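Local coordinates for putative flagellar protein FliS (Parabacteroides merdae ATCC 43184, PDB 4YOK) that is of unknown function but joins a prealbumin-like, transthyretin-related beta domain to a second, E-set-like beta domain, at residues I47-G52 and Y66-R71; V84-N87 and E93-L96; S114-S119 and L181-G186; Q153-V158 and L165-S170. All blocks are in the same frame, centred on the assembly; numbering follows the deposited sequence.

Contact 1: I47-G52 and Y66-R71; sequences ISVFVG and YRLTTR
Ile47 and Tyr66 make one of the two side-chain touches here, and Val49 and Leu68 the other; no hydrogen bond runs between the segments. Ile47 reaches out with its long branch. CG1 lies beside the backbone N (chi1 -66°) and chi2 is close to extended, which carries CD1 to 4.3 Å from Tyr66 CE1. The methyl meets the phenol ring obliquely, beside the CE1 position. At the far end of that ring the hydroxyl is hydrogen-bonded to Phe62 O, which probably limits how far the ring can shift.

The second pair is looser: Val49 CG2 lies 4.5 Å from Leu68 CD1. Leu68 stretches its CG away from the backbone N (chi1 178°), and the bend at chi2 turns CD1 toward the valine.

The spacing has a simple cause. Ile47 and Leu68 have their CA atoms 9.4 Å apart, because strand 33-37 lies between strands 47-50 and 64-70 and hydrogen-bonds to both. The four side chains reach across that middle strand on one side of the four-stranded sheet of the prealbumin-like domain. Strand 56-62 of the other sheet covers them there: Leu61 packs on Ile47 and Tyr66, Ala59 on Val49, and Phe57 on Leu68.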
loop_
_atom_site.group_PDB
_atom_site.type_symbol
_atom_site.label_atom_id
_atom_site.label_comp_id
_atom_site.label_asym_id
_atom_site.label_seq_id
_atom_site.Cartn_x
_atom_site.Cartn_y
_atom_site.Cartn_z
ATOM N N ILE A 47 11.891 9.712 -13.533
ATOM C CA ILE A 47 11.047 8.649 -14.088
ATOM C C ILE A 47 10.055 8.232 -12.988
ATOM O O ILE A 47 10.493 7.961 -11.879
ATOM C CB ILE A 47 11.900 7.455 -14.615
ATOM C CG1 ILE A 47 12.767 7.900 -15.840
ATOM C CG2 ILE A 47 10.991 6.251 -14.992
ATOM C CD1 ILE A 47 14.078 7.090 -16.067
ATOM N N SER A 48 8.747 8.194 -13.286
ATOM C CA SER A 48 7.747 7.759 -12.294
ATOM C C SER A 48 7.652 6.245 -12.266
ATOM O O SER A 48 7.676 5.603 -13.319
ATOM C CB SER A 48 6.365 8.339 -12.588
ATOM O OG SER A 48 6.333 9.755 -12.499
ATOM N N VAL A 49 7.565 5.666 -11.071
ATOM C CA VAL A 49 7.351 4.208 -10.958
ATOM C C VAL A 49 6.145 4.024 -10.051
ATOM O O VAL A 49 5.999 4.738 -9.062
ATOM C CB VAL A 49 8.555 3.305 -10.562
ATOM C CG1 VAL A 49 9.683 3.386 -11.593
ATOM C CG2 VAL A 49 9.063 3.594 -9.166
ATOM N N PHE A 50 5.257 3.130 -10.427
ATOM C CA PHE A 50 4.016 2.933 -9.703
ATOM C C PHE A 50 4.183 1.705 -8.798
ATOM O O PHE A 50 4.698 0.671 -9.226
ATOM C CB PHE A 50 2.840 2.853 -10.708
ATOM C CG PHE A 50 2.911 3.991 -11.718
ATOM C CD1 PHE A 50 3.680 3.874 -12.875
ATOM C CD2 PHE A 50 2.297 5.207 -11.462
ATOM C CE1 PHE A 50 3.834 4.956 -13.750
ATOM C CE2 PHE A 50 2.423 6.281 -12.363
ATOM C CZ PHE A 50 3.186 6.141 -13.500
ATOM N N VAL A 51 3.852 1.869 -7.522
ATOM C CA VAL A 51 4.031 0.809 -6.525
ATOM C C VAL A 51 2.792 -0.109 -6.520
ATOM O O VAL A 51 1.672 0.376 -6.632
ATOM C CB VAL A 51 4.328 1.443 -5.141
ATOM C CG1 VAL A 51 4.567 0.372 -4.093
ATOM C CG2 VAL A 51 5.548 2.380 -5.214
ATOM N N GLY A 52 3.013 -1.423 -6.458
ATOM C CA GLY A 52 1.923 -2.404 -6.456
ATOM C C GLY A 52 1.296 -2.596 -5.093
ATOM O O GLY A 52 1.752 -2.013 -4.107
ATOM N N TYR A 66 21.128 5.801 -10.338
ATOM C CA TYR A 66 19.843 6.449 -10.071
ATOM C C TYR A 66 19.641 6.739 -8.612
ATOM O O TYR A 66 20.219 6.063 -7.749
ATOM C CB TYR A 66 18.680 5.538 -10.509
ATOM C CG TYR A 66 18.576 5.306 -11.994
ATOM C CD1 TYR A 66 17.836 6.163 -12.803
ATOM C CD2 TYR A 66 19.182 4.202 -12.591
ATOM C CE1 TYR A 66 17.720 5.942 -14.174
ATOM C CE2 TYR A 66 19.088 3.980 -13.963
ATOM C CZ TYR A 66 18.361 4.856 -14.752
ATOM O OH TYR A 66 18.255 4.636 -16.105
ATOM N N ARG A 67 18.766 7.715 -8.346
ATOM C CA ARG A 67 18.352 8.057 -6.989
ATOM C C ARG A 67 16.851 7.805 -6.892
ATOM O O ARG A 67 16.049 8.480 -7.545
ATOM C CB ARG A 67 18.731 9.497 -6.587
ATOM C CG ARG A 67 18.486 9.777 -5.097
ATOM C CD ARG A 67 19.024 11.127 -4.654
ATOM N NE ARG A 67 18.056 12.202 -4.886
ATOM C CZ ARG A 67 18.080 13.035 -5.924
ATOM N NH1 ARG A 67 19.036 12.936 -6.843
ATOM N NH2 ARG A 67 17.155 13.977 -6.046
ATOM N N LEU A 68 16.478 6.760 -6.118
ATOM C CA LEU A 68 15.089 6.352 -5.928
ATOM C C LEU A 68 14.502 7.071 -4.711
ATOM O O LEU A 68 15.049 6.944 -3.602
ATOM C CB LEU A 68 15.023 4.834 -5.764
ATOM C CG LEU A 68 13.639 4.237 -5.500
ATOM C CD1 LEU A 68 12.701 4.414 -6.714
ATOM C CD2 LEU A 68 13.786 2.777 -5.145
ATOM N N THR A 69 13.399 7.843 -4.913
ATOM C CA THR A 69 12.811 8.587 -3.795
ATOM C C THR A 69 11.286 8.519 -3.783
ATOM O O THR A 69 10.661 8.145 -4.779
ATOM C CB THR A 69 13.305 10.061 -3.809
ATOM O OG1 THR A 69 12.923 10.716 -2.603
ATOM C CG2 THR A 69 12.785 10.851 -4.989
ATOM N N THR A 70 10.686 8.916 -2.629
ATOM C CA THR A 70 9.233 8.985 -2.517
ATOM C C THR A 70 8.802 10.265 -3.245
ATOM O O THR A 70 9.625 11.155 -3.486
ATOM C CB THR A 70 8.796 8.993 -1.056
ATOM O OG1 THR A 70 9.452 10.060 -0.363
ATOM C CG2 THR A 70 8.989 7.649 -0.376
ATOM N N ARG A 71 7.531 10.355 -3.593
ATOM C CA ARG A 71 6.948 11.544 -4.207
ATOM C C ARG A 71 6.401 12.404 -3.067
ATOM O O ARG A 71 5.769 11.874 -2.141
ATOM C CB ARG A 71 5.860 11.110 -5.208
ATOM C CG ARG A 71 5.243 12.254 -6.006
ATOM C CD ARG A 71 4.230 11.709 -6.997
ATOM N NE ARG A 71 3.254 12.719 -7.416
ATOM C CZ ARG A 71 3.374 13.495 -8.491
ATOM N NH1 ARG A 71 4.444 13.397 -9.274
ATOM N NH2 ARG A 71 2.430 14.377 -8.789
#

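Contact 2: V84-N87 and E93-L96; sequences VTVN and EVNL
Val84 CG1 sits at the middle of this contact, touching three residues of the facing strand. It approaches Asn95 O to 3.5 Å, Leu96 CD1 to 3.8 Å and Val94 CG2 to 3.9 Å. The first torsion of Val84 (chi1 65°) sets CG1 between its own backbone N and carbonyl carbon, while CG2 also borders Val94 CG2. With an alanine here both branches would be gone, and Val94 CG2 and Leu96 CD1 would probably face a gap at the seam. Two residues on, Val86 CG2 meets Val94 CG1 at 4.0 Å, the two side chains crossing at about a right angle.

The strands run antiparallel at 173°, yet their axes come no closer than 8.1 Å and no hydrogen bond links them. They face each other through side chains, as in a beta arch: strand 83-88 ends one sheet of the prealbumin-like domain, and the chain then turns over into strand 92-97 of the other.

Each strand is held from its own sheet. Val84 and Val86 are backbone-bonded to strand 64-70, whereas Val94 and Leu96 bond to strand 9-18. Leu68 also packs on Val84, Val86 and Val94, and Leu12 touches Val86 and Val94. Asn95 ND2 is tied to Thr17 OG1.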
loop_
_atom_site.group_PDB
_atom_site.type_symbol
_atom_site.label_atom_id
_atom_site.label_comp_id
_atom_site.label_asym_id
_atom_site.label_seq_id
_atom_site.Cartn_x
_atom_site.Cartn_y
_atom_site.Cartn_z
ATOM N N VAL A 84 17.188 6.387 -1.744
ATOM C CA VAL A 84 18.234 5.348 -1.794
ATOM C C VAL A 84 18.920 5.424 -3.176
ATOM O O VAL A 84 18.253 5.664 -4.195
ATOM C CB VAL A 84 17.690 3.918 -1.433
ATOM C CG1 VAL A 84 16.680 3.397 -2.451
ATOM C CG2 VAL A 84 18.835 2.914 -1.226
ATOM N N THR A 85 20.258 5.269 -3.195
ATOM C CA THR A 85 21.055 5.268 -4.421
ATOM C C THR A 85 21.065 3.854 -5.003
ATOM O O THR A 85 21.298 2.876 -4.290
ATOM C CB THR A 85 22.457 5.840 -4.181
ATOM O OG1 THR A 85 22.291 7.183 -3.732
ATOM C CG2 THR A 85 23.309 5.856 -5.454
ATOM N N VAL A 86 20.756 3.772 -6.293
ATOM C CA VAL A 86 20.651 2.560 -7.104
ATOM C C VAL A 86 21.759 2.560 -8.165
ATOM O O VAL A 86 21.825 3.487 -8.972
ATOM C CB VAL A 86 19.235 2.487 -7.794
ATOM C CG1 VAL A 86 19.133 1.300 -8.751
ATOM C CG2 VAL A 86 18.099 2.447 -6.782
ATOM N N ASN A 87 22.583 1.510 -8.202
ATOM C CA ASN A 87 23.576 1.358 -9.263
ATOM C C ASN A 87 23.078 0.217 -10.134
ATOM O O ASN A 87 23.203 -0.946 -9.754
ATOM C CB ASN A 87 24.991 1.142 -8.707
ATOM C CG ASN A 87 25.720 2.445 -8.471
ATOM O OD1 ASN A 87 25.979 2.845 -7.329
ATOM N ND2 ASN A 87 26.047 3.154 -9.548
ATOM N N GLU A 93 18.146 -5.398 -7.547
ATOM C CA GLU A 93 17.041 -5.299 -6.590
ATOM C C GLU A 93 17.414 -4.354 -5.459
ATOM O O GLU A 93 18.541 -4.391 -4.966
ATOM C CB GLU A 93 16.651 -6.679 -6.028
ATOM C CG GLU A 93 16.160 -7.666 -7.075
ATOM C CD GLU A 93 16.018 -9.110 -6.636
ATOM O OE1 GLU A 93 16.153 -9.391 -5.423
ATOM O OE2 GLU A 93 15.776 -9.969 -7.514
ATOM N N VAL A 94 16.464 -3.515 -5.046
ATOM C CA VAL A 94 16.678 -2.537 -3.991
ATOM C C VAL A 94 15.427 -2.445 -3.089
ATOM O O VAL A 94 14.355 -2.929 -3.453
ATOM C CB VAL A 94 17.027 -1.162 -4.662
ATOM C CG1 VAL A 94 15.827 -0.562 -5.424
ATOM C CG2 VAL A 94 17.578 -0.171 -3.651
ATOM N N ASN A 95 15.592 -1.874 -1.897
ATOM C CA ASN A 95 14.446 -1.559 -1.067
ATOM C C ASN A 95 14.526 -0.076 -0.702
ATOM O O ASN A 95 15.607 0.518 -0.734
ATOM C CB ASN A 95 14.288 -2.459 0.164
ATOM C CG ASN A 95 15.279 -2.165 1.261
ATOM O OD1 ASN A 95 16.480 -2.230 1.049
ATOM N ND2 ASN A 95 14.791 -1.836 2.446
ATOM N N LEU A 96 13.389 0.512 -0.369
ATOM C CA LEU A 96 13.359 1.902 0.063
ATOM C C LEU A 96 12.642 1.973 1.400
ATOM O O LEU A 96 11.482 1.599 1.472
ATOM C CB LEU A 96 12.684 2.798 -1.004
ATOM C CG LEU A 96 12.467 4.266 -0.609
ATOM C CD1 LEU A 96 13.807 5.010 -0.486
ATOM C CD2 LEU A 96 11.503 4.961 -1.582
#

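Contact 3: S114-S119 and L181-G186; sequences SAMNAS and LYARVG
Ala183 and Val185 meet Met116 and Ala118 across the interior of a beta sandwich in the C-terminal domain. Strands 115-119 and 182-186 belong to its two facing sheets, their axes 9.1 Å apart at their closest and crossing at -49°, with no hydrogen bond between them.

Ala183 comes first. Its CB points into the sandwich and lies 3.8 Å from CE of Met116, a selenomethionine. The alanine is short, and the length of the bridge comes from the other side: Met116 puts CG anti to its backbone N (chi1 170°) and stays extended from there on, so that the terminal methyl, not the selenium, does the touching. Leu138 of strand 131-139 packs against both residues.

At Arg184 the backbone takes part instead, its O lying 3.9 Å from Met116 CE. The side chain leaves the sandwich on the other side of the sheet, where three carbonyl groups take up its guanidinium group: NE bonds to Ser198 O, NH1 to Ala144 O and NH2 to Leu25 O. The last of these lies in the N-terminal half of the chain, so this arginine ties the two domains together.

Val185 turns inward again. Leu136 and Leu109 each pack on both it and Ala118. With CG1 beside its backbone N (chi1 -68°), Val185 holds that methyl 4.0 Å from Ala118 CB.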
loop_
_atom_site.group_PDB
_atom_site.type_symbol
_atom_site.label_atom_id
_atom_site.label_comp_id
_atom_site.label_asym_id
_atom_site.label_seq_id
_atom_site.Cartn_x
_atom_site.Cartn_y
_atom_site.Cartn_z
ATOM N N SER A 114 -24.117 -12.804 7.468
ATOM C CA SER A 114 -24.597 -11.530 7.994
ATOM C C SER A 114 -23.497 -10.447 8.116
ATOM O O SER A 114 -23.803 -9.260 7.958
ATOM C CB SER A 114 -25.272 -11.778 9.349
ATOM O OG SER A 114 -24.835 -11.016 10.470
ATOM N N ALA A 115 -22.239 -10.829 8.392
ATOM C CA ALA A 115 -21.237 -9.790 8.645
ATOM C C ALA A 115 -19.822 -10.122 8.199
ATOM O O ALA A 115 -19.454 -11.284 8.067
ATOM C CB ALA A 115 -21.197 -9.518 10.142
HETATM N N MSE A 116 -19.034 -9.066 7.993
HETATM C CA MSE A 116 -17.600 -9.152 7.827
HETATM C C MSE A 116 -17.031 -8.820 9.192
HETATM O O MSE A 116 -17.318 -7.734 9.728
HETATM C CB MSE A 116 -17.067 -8.217 6.749
HETATM C CG MSE A 116 -15.552 -8.172 6.783
HETATM SE SE MSE A 116 -14.847 -7.068 5.372
HETATM C CE MSE A 116 -13.008 -7.354 5.767
ATOM N N ASN A 117 -16.296 -9.768 9.771
ATOM C CA ASN A 117 -15.646 -9.642 11.078
ATOM C C ASN A 117 -14.156 -9.409 10.864
ATOM O O ASN A 117 -13.527 -10.102 10.056
ATOM C CB ASN A 117 -15.914 -10.899 11.921
ATOM C CG ASN A 117 -17.394 -11.115 12.154
ATOM O OD1 ASN A 117 -18.105 -10.217 12.599
ATOM N ND2 ASN A 117 -17.905 -12.287 11.835
ATOM N N ALA A 118 -13.610 -8.396 11.539
ATOM C CA ALA A 118 -12.199 -8.033 11.413
ATOM C C ALA A 118 -11.631 -7.684 12.784
ATOM O O ALA A 118 -12.137 -6.784 13.466
ATOM C CB ALA A 118 -12.028 -6.859 10.440
ATOM N N SER A 119 -10.650 -8.474 13.229
ATOM C CA SER A 119 -9.929 -8.213 14.466
ATOM C C SER A 119 -8.485 -7.996 14.076
ATOM O O SER A 119 -7.966 -8.771 13.275
ATOM C CB SER A 119 -10.072 -9.386 15.438
ATOM O OG SER A 119 -11.391 -9.379 15.954
ATOM N N LEU A 181 -13.864 -14.388 -3.307
ATOM C CA LEU A 181 -14.022 -13.249 -2.410
ATOM C C LEU A 181 -12.729 -12.992 -1.665
ATOM O O LEU A 181 -12.135 -13.916 -1.089
ATOM C CB LEU A 181 -15.192 -13.501 -1.424
ATOM C CG LEU A 181 -15.708 -12.296 -0.634
ATOM C CD1 LEU A 181 -16.451 -11.301 -1.555
ATOM C CD2 LEU A 181 -16.614 -12.751 0.521
ATOM N N TYR A 182 -12.299 -11.732 -1.673
ATOM C CA TYR A 182 -11.044 -11.301 -1.041
ATOM C C TYR A 182 -11.320 -10.194 -0.036
ATOM O O TYR A 182 -12.190 -9.361 -0.277
ATOM C CB TYR A 182 -10.061 -10.807 -2.116
ATOM C CG TYR A 182 -9.647 -11.860 -3.118
ATOM C CD1 TYR A 182 -10.467 -12.190 -4.194
ATOM C CD2 TYR A 182 -8.412 -12.501 -3.018
ATOM C CE1 TYR A 182 -10.083 -13.146 -5.131
ATOM C CE2 TYR A 182 -8.011 -13.453 -3.960
ATOM C CZ TYR A 182 -8.846 -13.761 -5.021
ATOM O OH TYR A 182 -8.463 -14.689 -5.968
ATOM N N ALA A 183 -10.623 -10.203 1.104
ATOM C CA ALA A 183 -10.830 -9.208 2.150
ATOM C C ALA A 183 -9.571 -8.415 2.393
ATOM O O ALA A 183 -8.459 -8.905 2.151
ATOM C CB ALA A 183 -11.283 -9.880 3.447
ATOM N N ARG A 184 -9.743 -7.199 2.917
ATOM C CA ARG A 184 -8.619 -6.332 3.266
ATOM C C ARG A 184 -9.083 -5.295 4.276
ATOM O O ARG A 184 -10.272 -4.938 4.312
ATOM C CB ARG A 184 -8.041 -5.632 2.000
ATOM C CG ARG A 184 -6.553 -5.306 2.105
ATOM C CD ARG A 184 -6.057 -4.599 0.839
ATOM N NE ARG A 184 -4.590 -4.594 0.717
ATOM C CZ ARG A 184 -3.906 -3.825 -0.130
ATOM N NH1 ARG A 184 -4.543 -2.984 -0.939
ATOM N NH2 ARG A 184 -2.573 -3.872 -0.154
ATOM N N VAL A 185 -8.147 -4.765 5.062
ATOM C CA VAL A 185 -8.495 -3.653 5.944
ATOM C C VAL A 185 -7.536 -2.500 5.621
ATOM O O VAL A 185 -6.410 -2.751 5.169
ATOM C CB VAL A 185 -8.567 -3.968 7.454
ATOM C CG1 VAL A 185 -9.751 -4.892 7.765
ATOM C CG2 VAL A 185 -7.254 -4.538 7.987
ATOM N N GLY A 186 -8.004 -1.277 5.825
ATOM C CA GLY A 186 -7.201 -0.082 5.570
ATOM C C GLY A 186 -7.248 0.897 6.722
ATOM O O GLY A 186 -8.240 0.949 7.448
#

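Contact 4: Q153-V158 and L165-S170; sequences QDFSDV and LSADIS
Two edge strands of the C-terminal beta sandwich face each other here, one from each sheet, with Phe155 packed against Leu165 and Ala167 and with Gln153 beside Ala167. Leu165 covers one face of the phenyl ring with both methyls. CD2 sits 4.2 Å from the ring centroid and 17° off the normal, a CH-pi contact, and CD1 comes to 3.8 Å from Phe155 CD1. The two side chains slide past each other in opposite directions. The edge of the ring at CZ meets the backbone: Phe155 CZ is 3.9 Å from Ser166 O, and Ala167 CB lies at the same edge. Phe155 reaches both partners with its ring set beside its own backbone N (chi1 -62°). A serine in place of Phe155 would probably leave the Leu165 methyls without the face they rest on and open a gap beside Ala167.

Two residues before Phe155, Gln153 CB packs on Ala167 CB at 3.8 Å. Beyond CB the side chain bends at chi2, which lets NE2 give a long bond of 3.3 Å to Asp154 O. A water lies within hydrogen-bonding distance of both Gln153 OE1 and Asp168 O, though other acceptors compete for its protons. Asp168 OD1 accepts from Ser170 N at 3.0 Å, an Asx turn, and from Ser170 OG as well.

Strand 151-155 is hydrogen-bonded to strand 131-139 in one sheet, and strand 161-168 to strand 115-124 in the other. Val134 and Leu136 pack on Leu165 from the first, Phe120 from the second.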
loop_
_atom_site.group_PDB
_atom_site.type_symbol
_atom_site.label_atom_id
_atom_site.label_comp_id
_atom_site.label_asym_id
_atom_site.label_seq_id
_atom_site.Cartn_x
_atom_site.Cartn_y
_atom_site.Cartn_z
ATOM N N GLN A 153 -16.950 -0.484 4.210
ATOM C CA GLN A 153 -17.587 0.123 5.385
ATOM C C GLN A 153 -16.515 0.861 6.161
ATOM O O GLN A 153 -15.519 0.244 6.551
ATOM C CB GLN A 153 -18.302 -0.918 6.271
ATOM C CG GLN A 153 -18.977 -0.280 7.528
ATOM C CD GLN A 153 -20.116 0.648 7.164
ATOM O OE1 GLN A 153 -20.941 0.346 6.300
ATOM N NE2 GLN A 153 -20.120 1.836 7.728
ATOM N N ASP A 154 -16.714 2.169 6.389
ATOM C CA ASP A 154 -15.767 3.001 7.150
ATOM C C ASP A 154 -16.175 3.136 8.597
ATOM O O ASP A 154 -17.364 3.117 8.925
ATOM C CB ASP A 154 -15.657 4.401 6.537
ATOM C CG ASP A 154 -15.090 4.446 5.125
ATOM O OD1 ASP A 154 -14.682 3.375 4.605
ATOM O OD2 ASP A 154 -15.058 5.538 4.544
ATOM N N PHE A 155 -15.168 3.281 9.470
ATOM C CA PHE A 155 -15.284 3.494 10.928
ATOM C C PHE A 155 -14.419 4.725 11.211
ATOM O O PHE A 155 -13.247 4.748 10.825
ATOM C CB PHE A 155 -14.852 2.230 11.709
ATOM C CG PHE A 155 -15.704 0.999 11.435
ATOM C CD1 PHE A 155 -15.450 0.184 10.332
ATOM C CD2 PHE A 155 -16.792 0.689 12.246
ATOM C CE1 PHE A 155 -16.267 -0.921 10.052
ATOM C CE2 PHE A 155 -17.597 -0.427 11.975
ATOM C CZ PHE A 155 -17.324 -1.232 10.885
ATOM N N SER A 156 -15.005 5.780 11.805
ATOM C CA SER A 156 -14.300 7.061 11.959
ATOM C C SER A 156 -13.860 7.380 13.394
ATOM O O SER A 156 -13.298 8.455 13.626
ATOM C CB SER A 156 -15.213 8.181 11.470
ATOM O OG SER A 156 -16.341 8.245 12.332
ATOM N N ASP A 157 -14.116 6.488 14.354
ATOM C CA ASP A 157 -13.780 6.813 15.755
ATOM C C ASP A 157 -12.765 5.829 16.368
ATOM O O ASP A 157 -12.652 5.744 17.592
ATOM C CB ASP A 157 -15.082 6.830 16.588
ATOM C CG ASP A 157 -15.767 5.465 16.662
ATOM O OD1 ASP A 157 -15.424 4.577 15.840
ATOM O OD2 ASP A 157 -16.634 5.286 17.540
ATOM N N VAL A 158 -12.022 5.106 15.525
ATOM C CA VAL A 158 -11.020 4.122 15.966
ATOM C C VAL A 158 -9.742 4.825 16.410
ATOM O O VAL A 158 -9.310 5.804 15.795
ATOM C CB VAL A 158 -10.732 3.076 14.847
ATOM C CG1 VAL A 158 -9.794 1.969 15.332
ATOM C CG2 VAL A 158 -12.026 2.469 14.314
ATOM N N LEU A 165 -14.065 -5.126 14.799
ATOM C CA LEU A 165 -15.120 -4.535 13.966
ATOM C C LEU A 165 -15.982 -5.580 13.278
ATOM O O LEU A 165 -15.513 -6.673 12.934
ATOM C CB LEU A 165 -14.500 -3.608 12.893
ATOM C CG LEU A 165 -13.477 -2.573 13.389
ATOM C CD1 LEU A 165 -12.804 -1.849 12.241
ATOM C CD2 LEU A 165 -14.111 -1.539 14.319
ATOM N N SER A 166 -17.260 -5.232 13.089
ATOM C CA SER A 166 -18.233 -6.064 12.370
ATOM C C SER A 166 -19.016 -5.172 11.447
ATOM O O SER A 166 -19.595 -4.184 11.898
ATOM C CB SER A 166 -19.154 -6.816 13.323
ATOM O OG SER A 166 -18.462 -7.896 13.922
ATOM N N ALA A 167 -18.960 -5.461 10.160
ATOM C CA ALA A 167 -19.657 -4.683 9.128
ATOM C C ALA A 167 -20.818 -5.505 8.611
ATOM O O ALA A 167 -20.644 -6.697 8.316
ATOM C CB ALA A 167 -18.697 -4.313 7.997
ATOM N N ASP A 168 -22.005 -4.896 8.535
ATOM C CA ASP A 168 -23.209 -5.606 8.102
ATOM C C ASP A 168 -23.203 -5.790 6.583
ATOM O O ASP A 168 -23.370 -4.824 5.843
ATOM C CB ASP A 168 -24.458 -4.832 8.550
ATOM C CG ASP A 168 -25.769 -5.547 8.315
ATOM O OD1 ASP A 168 -25.748 -6.658 7.741
ATOM O OD2 ASP A 168 -26.789 -5.060 8.805
ATOM N N ILE A 169 -23.017 -7.037 6.122
ATOM C CA ILE A 169 -23.004 -7.344 4.689
ATOM C C ILE A 169 -24.322 -8.032 4.270
ATOM O O ILE A 169 -24.434 -8.483 3.130
ATOM C CB ILE A 169 -21.768 -8.218 4.324
ATOM C CG1 ILE A 169 -21.816 -9.571 5.092
ATOM C CG2 ILE A 169 -20.434 -7.445 4.541
ATOM C CD1 ILE A 169 -20.759 -10.694 4.567
ATOM N N SER A 170 -25.300 -8.164 5.189
ATOM C CA SER A 170 -26.572 -8.833 4.869
ATOM C C SER A 170 -27.324 -8.083 3.758
ATOM O O SER A 170 -27.174 -6.872 3.617
ATOM C CB SER A 170 -27.442 -8.944 6.114
ATOM O OG SER A 170 -27.829 -7.645 6.539
HETATM O O HOH W 1 -22.833 -1.817 5.368
#

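How the contacts relate
The contacts fall into two pairs, one in each domain. Contacts 1 and 2, with centres 10 Å apart, share the border between strands 64-70 and 83-88: Tyr66 O and Val86 N, and Leu68 N and Val84 O, are each 2.8 Å apart, probable hydrogen bonds. Contacts 3 and 4 have centres 9 Å apart and meet where strand 115-124 runs beside 161-168, with Asn117 OD1 2.7 Å from Ser166 OG. Between domains the centres lie 31 to 39 Å apart, though atoms of contacts 1 and 3 approach to about 6 Å. The bound magnesium ion lies closer to contact 2 than to contact 1, about 6 Å from the Leu96 side chain and about 10 Å from that of Leu68.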